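Local coordinates for flagellar hook protein FlgE (Caulobacter crescentus CB15, PDB 5AY6) that probably helps build the flagellar hook, the curved tube that acts as a universal joint between the rotary motor and the filament, at residues K3-E16 / T291-N305. Sequence-based numbering, arbitrary orientation.
Sequences KTTRVGVNANLRSE and TQYNSQSVVQSVNTN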
loop_
_atom_site.group_PDB
_atom_site.type_symbol
_atom_site.label_atom_id
_atom_site.label_comp_id
_atom_site.label_asym_id
_atom_site.label_seq_id
_atom_site.Cartn_x
_atom_site.Cartn_y
_atom_site.Cartn_z
ATOM N N LYS A 3 14.457 10.602 -26.876
ATOM C CA LYS A 3 13.362 9.851 -26.256
ATOM C C LYS A 3 13.921 8.874 -25.228
ATOM O O LYS A 3 14.760 8.029 -25.546
ATOM C CB LYS A 3 12.549 9.118 -27.321
ATOM C CG LYS A 3 11.294 8.431 -26.819
ATOM C CD LYS A 3 10.622 7.685 -27.965
ATOM C CE LYS A 3 9.467 6.826 -27.496
ATOM N NZ LYS A 3 9.126 5.811 -28.534
ATOM N N THR A 4 13.453 8.995 -23.993
ATOM C CA THR A 4 13.992 8.210 -22.886
ATOM C C THR A 4 13.570 6.745 -22.952
ATOM O O THR A 4 12.386 6.431 -23.077
ATOM C CB THR A 4 13.559 8.791 -21.535
ATOM O OG1 THR A 4 13.924 10.173 -21.472
ATOM C CG2 THR A 4 14.226 8.035 -20.390
ATOM N N THR A 5 14.547 5.851 -22.851
ATOM C CA THR A 5 14.279 4.422 -22.931
ATOM C C THR A 5 14.761 3.665 -21.695
ATOM O O THR A 5 14.370 2.525 -21.468
ATOM C CB THR A 5 14.937 3.809 -24.175
ATOM O OG1 THR A 5 16.346 4.069 -24.141
ATOM C CG2 THR A 5 14.353 4.422 -25.441
ATOM N N ARG A 6 15.623 4.291 -20.901
ATOM C CA ARG A 6 16.136 3.631 -19.709
ATOM C C ARG A 6 16.514 4.630 -18.631
ATOM O O ARG A 6 17.216 5.604 -18.898
ATOM C CB ARG A 6 17.349 2.761 -20.051
ATOM C CG ARG A 6 17.923 2.021 -18.855
ATOM C CD ARG A 6 19.012 1.035 -19.263
ATOM N NE ARG A 6 19.576 0.353 -18.101
ATOM C CZ ARG A 6 20.280 -0.776 -18.160
ATOM N NH1 ARG A 6 20.516 -1.353 -19.329
ATOM N NH2 ARG A 6 20.758 -1.321 -17.047
ATOM N N VAL A 7 16.046 4.380 -17.413
ATOM C CA VAL A 7 16.393 5.225 -16.280
ATOM C C VAL A 7 16.952 4.387 -15.141
ATOM O O VAL A 7 16.513 3.264 -14.902
ATOM C CB VAL A 7 15.183 6.049 -15.768
ATOM C CG1 VAL A 7 14.587 6.881 -16.895
ATOM C CG2 VAL A 7 14.127 5.148 -15.170
ATOM N N GLY A 8 17.955 4.932 -14.462
ATOM C CA GLY A 8 18.521 4.283 -13.299
ATOM C C GLY A 8 18.237 5.136 -12.083
ATOM O O GLY A 8 18.563 6.324 -12.060
ATOM N N VAL A 9 17.608 4.546 -11.075
ATOM C CA VAL A 9 17.316 5.290 -9.863
ATOM C C VAL A 9 18.387 5.031 -8.824
ATOM O O VAL A 9 18.634 3.887 -8.447
ATOM C CB VAL A 9 15.946 4.931 -9.272
ATOM C CG1 VAL A 9 15.795 5.554 -7.896
ATOM C CG2 VAL A 9 14.826 5.397 -10.197
ATOM N N ASN A 10 19.024 6.101 -8.373
ATOM C CA ASN A 10 20.001 6.014 -7.298
ATOM C C ASN A 10 19.518 6.812 -6.101
ATOM O O ASN A 10 19.612 8.040 -6.084
ATOM C CB ASN A 10 21.362 6.516 -7.770
ATOM C CG ASN A 10 21.795 5.876 -9.072
ATOM O OD1 ASN A 10 21.724 4.658 -9.234
ATOM N ND2 ASN A 10 22.230 6.702 -10.018
ATOM N N ALA A 11 18.987 6.116 -5.106
ATOM C CA ALA A 11 18.390 6.785 -3.961
ATOM C C ALA A 11 18.326 5.878 -2.743
ATOM O O ALA A 11 18.320 4.652 -2.861
ATOM C CB ALA A 11 16.996 7.280 -4.315
ATOM N N ASN A 12 18.266 6.488 -1.565
ATOM C CA ASN A 12 18.091 5.719 -0.344
ATOM C C ASN A 12 16.782 6.067 0.345
ATOM O O ASN A 12 16.390 7.232 0.399
ATOM C CB ASN A 12 19.254 5.948 0.623
ATOM C CG ASN A 12 19.123 5.115 1.882
ATOM O OD1 ASN A 12 19.249 3.891 1.842
ATOM N ND2 ASN A 12 18.857 5.772 3.007
ATOM N N LEU A 13 16.113 5.045 0.861
ATOM C CA LEU A 13 14.936 5.235 1.698
ATOM C C LEU A 13 15.323 4.935 3.138
ATOM O O LEU A 13 15.827 3.851 3.421
ATOM C CB LEU A 13 13.798 4.320 1.250
ATOM C CG LEU A 13 13.387 4.388 -0.220
ATOM C CD1 LEU A 13 12.486 3.214 -0.570
ATOM C CD2 LEU A 13 12.681 5.698 -0.509
ATOM N N ARG A 14 15.099 5.879 4.048
ATOM C CA ARG A 14 15.503 5.663 5.434
ATOM C C ARG A 14 14.771 4.478 6.041
ATOM O O ARG A 14 13.550 4.477 6.123
ATOM C CB ARG A 14 15.262 6.904 6.293
ATOM C CG ARG A 14 15.757 6.694 7.714
ATOM C CD ARG A 14 15.820 7.969 8.530
ATOM N NE ARG A 14 16.334 7.690 9.870
ATOM C CZ ARG A 14 16.319 8.554 10.880
ATOM N NH1 ARG A 14 15.822 9.773 10.712
ATOM N NH2 ARG A 14 16.805 8.197 12.064
ATOM N N SER A 15 15.524 3.476 6.485
ATOM C CA SER A 15 14.919 2.240 6.985
ATOM C C SER A 15 14.085 2.465 8.247
ATOM O O SER A 15 13.123 1.728 8.494
ATOM C CB SER A 15 15.998 1.185 7.254
ATOM O OG SER A 15 16.804 1.559 8.355
ATOM N N GLU A 16 14.452 3.478 9.035
ATOM C CA GLU A 16 13.749 3.777 10.284
ATOM C C GLU A 16 12.576 4.738 10.103
ATOM O O GLU A 16 11.953 5.133 11.090
ATOM C CB GLU A 16 14.696 4.375 11.329
ATOM C CG GLU A 16 15.773 3.452 11.854
ATOM C CD GLU A 16 16.624 4.118 12.937
ATOM O OE1 GLU A 16 16.516 5.352 13.135
ATOM O OE2 GLU A 16 17.457 3.408 13.545
ATOM N N THR A 291 18.129 1.821 -2.325
ATOM C CA THR A 291 18.581 1.182 -1.089
ATOM C C THR A 291 17.758 1.608 0.113
ATOM O O THR A 291 16.995 2.581 0.055
ATOM C CB THR A 291 20.059 1.497 -0.798
ATOM O OG1 THR A 291 20.203 2.903 -0.569
ATOM C CG2 THR A 291 20.941 1.082 -1.966
ATOM N N GLN A 292 17.922 0.871 1.205
ATOM C CA GLN A 292 17.115 1.084 2.388
ATOM C C GLN A 292 17.995 1.027 3.650
ATOM O O GLN A 292 17.777 0.217 4.554
ATOM C CB GLN A 292 15.982 0.050 2.429
ATOM C CG GLN A 292 14.874 0.351 3.453
ATOM C CD GLN A 292 14.762 -0.744 4.511
ATOM O OE1 GLN A 292 15.627 -1.624 4.616
ATOM N NE2 GLN A 292 13.710 -0.684 5.307
ATOM N N TYR A 293 19.010 1.884 3.693
ATOM C CA TYR A 293 19.897 1.984 4.863
ATOM C C TYR A 293 19.321 2.954 5.881
ATOM O O TYR A 293 18.474 3.774 5.538
ATOM C CB TYR A 293 21.287 2.464 4.452
ATOM C CG TYR A 293 21.884 1.702 3.302
ATOM C CD1 TYR A 293 21.905 0.316 3.301
ATOM C CD2 TYR A 293 22.424 2.371 2.216
ATOM C CE1 TYR A 293 22.454 -0.383 2.251
ATOM C CE2 TYR A 293 22.980 1.681 1.160
ATOM C CZ TYR A 293 22.989 0.304 1.183
ATOM O OH TYR A 293 23.535 -0.387 0.129
ATOM N N ASN A 294 19.790 2.886 7.126
ATOM C CA ASN A 294 19.349 3.843 8.145
ATOM C C ASN A 294 20.097 5.156 8.005
ATOM O O ASN A 294 20.967 5.486 8.812
ATOM C CB ASN A 294 19.539 3.300 9.564
ATOM C CG ASN A 294 19.039 4.264 10.624
ATOM O OD1 ASN A 294 18.164 5.098 10.364
ATOM N ND2 ASN A 294 19.616 4.177 11.819
ATOM N N SER A 295 19.769 5.894 6.959
ATOM C CA SER A 295 20.308 7.225 6.770
ATOM C C SER A 295 19.243 8.044 6.069
ATOM O O SER A 295 18.214 7.501 5.675
ATOM C CB SER A 295 21.605 7.180 5.967
ATOM O OG SER A 295 21.407 6.509 4.737
ATOM N N GLN A 296 19.487 9.343 5.932
ATOM C CA GLN A 296 18.543 10.261 5.304
ATOM C C GLN A 296 17.935 9.684 4.026
ATOM O O GLN A 296 18.645 9.112 3.199
ATOM C CB GLN A 296 19.238 11.592 4.997
ATOM C CG GLN A 296 18.409 12.579 4.180
ATOM C CD GLN A 296 17.223 13.136 4.949
ATOM O OE1 GLN A 296 17.364 13.607 6.079
ATOM N NE2 GLN A 296 16.044 13.080 4.338
ATOM N N SER A 297 16.618 9.797 3.892
ATOM C CA SER A 297 15.966 9.509 2.621
ATOM C C SER A 297 16.421 10.570 1.640
ATOM O O SER A 297 16.237 11.759 1.892
ATOM C CB SER A 297 14.438 9.514 2.751
ATOM O OG SER A 297 13.961 8.357 3.417
ATOM N N VAL A 298 17.021 10.156 0.530
ATOM C CA VAL A 298 17.575 11.124 -0.409
ATOM C C VAL A 298 17.685 10.543 -1.817
ATOM O O VAL A 298 17.924 9.349 -1.993
ATOM C CB VAL A 298 18.970 11.621 0.065
ATOM C CG1 VAL A 298 19.971 10.477 0.094
ATOM C CG2 VAL A 298 19.478 12.757 -0.812
ATOM N N VAL A 299 17.483 11.393 -2.815
ATOM C CA VAL A 299 17.774 11.032 -4.194
ATOM C C VAL A 299 19.210 11.433 -4.516
ATOM O O VAL A 299 19.536 12.618 -4.559
ATOM C CB VAL A 299 16.804 11.711 -5.179
ATOM C CG1 VAL A 299 17.150 11.337 -6.618
ATOM C CG2 VAL A 299 15.368 11.336 -4.853
ATOM N N GLN A 300 20.070 10.443 -4.727
ATOM C CA GLN A 300 21.466 10.707 -5.055
ATOM C C GLN A 300 21.589 11.175 -6.499
ATOM O O GLN A 300 22.246 12.175 -6.780
ATOM C CB GLN A 300 22.312 9.460 -4.807
ATOM C CG GLN A 300 22.193 8.947 -3.378
ATOM C CD GLN A 300 22.324 7.442 -3.274
ATOM O OE1 GLN A 300 22.642 6.762 -4.250
ATOM N NE2 GLN A 300 22.070 6.911 -2.083
ATOM N N SER A 301 20.940 10.452 -7.408
ATOM C CA SER A 301 20.881 10.847 -8.812
ATOM C C SER A 301 19.892 9.985 -9.588
ATOM O O SER A 301 19.520 8.896 -9.152
ATOM C CB SER A 301 22.259 10.746 -9.472
ATOM O OG SER A 301 22.653 9.392 -9.617
ATOM N N VAL A 302 19.481 10.486 -10.748
ATOM C CA VAL A 302 18.681 9.709 -11.682
ATOM C C VAL A 302 19.381 9.716 -13.037
ATOM O O VAL A 302 19.564 10.768 -13.645
ATOM C CB VAL A 302 17.244 10.262 -11.816
ATOM C CG1 VAL A 302 16.434 9.416 -12.789
ATOM C CG2 VAL A 302 16.560 10.304 -10.454
ATOM N N ASN A 303 19.806 8.542 -13.493
ATOM C CA ASN A 303 20.422 8.431 -14.807
ATOM C C ASN A 303 19.349 8.206 -15.858
ATOM O O ASN A 303 18.417 7.445 -15.630
ATOM C CB ASN A 303 21.428 7.279 -14.863
ATOM C CG ASN A 303 22.538 7.409 -13.843
ATOM O OD1 ASN A 303 22.707 6.542 -12.983
ATOM N ND2 ASN A 303 23.320 8.478 -13.947
ATOM N N THR A 304 19.477 8.869 -17.000
ATOM C CA THR A 304 18.626 8.598 -18.152
ATOM C C THR A 304 19.533 8.463 -19.370
ATOM O O THR A 304 20.647 8.994 -19.373
ATOM C CB THR A 304 17.578 9.713 -18.376
ATOM O OG1 THR A 304 18.253 10.947 -18.636
ATOM C CG2 THR A 304 16.686 9.893 -17.139
ATOM N N ASN A 305 19.086 7.735 -20.392
ATOM C CA ASN A 305 19.864 7.589 -21.637
ATOM C C ASN A 305 19.891 8.889 -22.438
ATOM O O ASN A 305 18.988 9.729 -22.321
ATOM C CB ASN A 305 19.283 6.464 -22.474
ATOM C CG ASN A 305 17.839 6.722 -22.829
ATOM O OD1 ASN A 305 16.956 6.612 -21.985
ATOM N ND2 ASN A 305 17.592 7.104 -24.079
HETATM O O HOH W 1 16.413 10.846 -21.345
HETATM O O HOH W 2 21.690 3.516 -12.156
#
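T5 and R6 offer their backbone N-H groups to one side-chain oxygen, OD1 of N305, at 2.7 Å from T5 N and 2.9 Å from R6 N; both donors come from the same face of that amide. N305, the last modelled residue, thereby clasps the start of strand 6-12, which then runs antiparallel to strand 298-304. V7 faces T304, CG1 of V7 meeting CG2 of T304 at 3.7 Å, while G8 and N303 exchange a pair of backbone hydrogen bonds. On the face that carries N10, S301 and N303, ND2 of N10 spends both protons across the strands, on S301 OG (2.8 Å) and N303 OD1, both close to its own amide plane, the second met from above the acceptor's carbonyl plane; the two amides are turned 66° apart. At N10 the pairing slips by one residue: its O accepts from Q300 N and S301 N together, a classic beta bulge that carries A11 to V299. Buried N12 lies between T291 and V298. With CG anti to the backbone N (chi1 -178°), its amide extends into the turn beyond T291, where OD1 uses lone pairs to accept from Y293 N (2.7 Å) and T291 OG1 (2.8 Å), and ND2 donates to Y293 O. R14 N is held almost straight by S297 OG, and its extended side chain lies alongside N294, R14 NE meeting N294 OD1 at 3.2 Å edge-on, the planes 22° apart; NH2 also forms a salt bridge with E16. S15 N then reaches Y293 O from the face opposite to N12 ND2. Strand 6-12 thus lies between 298-304, outermost in this chain's mixed sheet, and the parallel strand 277-291, while V7, L13 and V299 pack against strand 167-174 of the neighbouring antiparallel sheet.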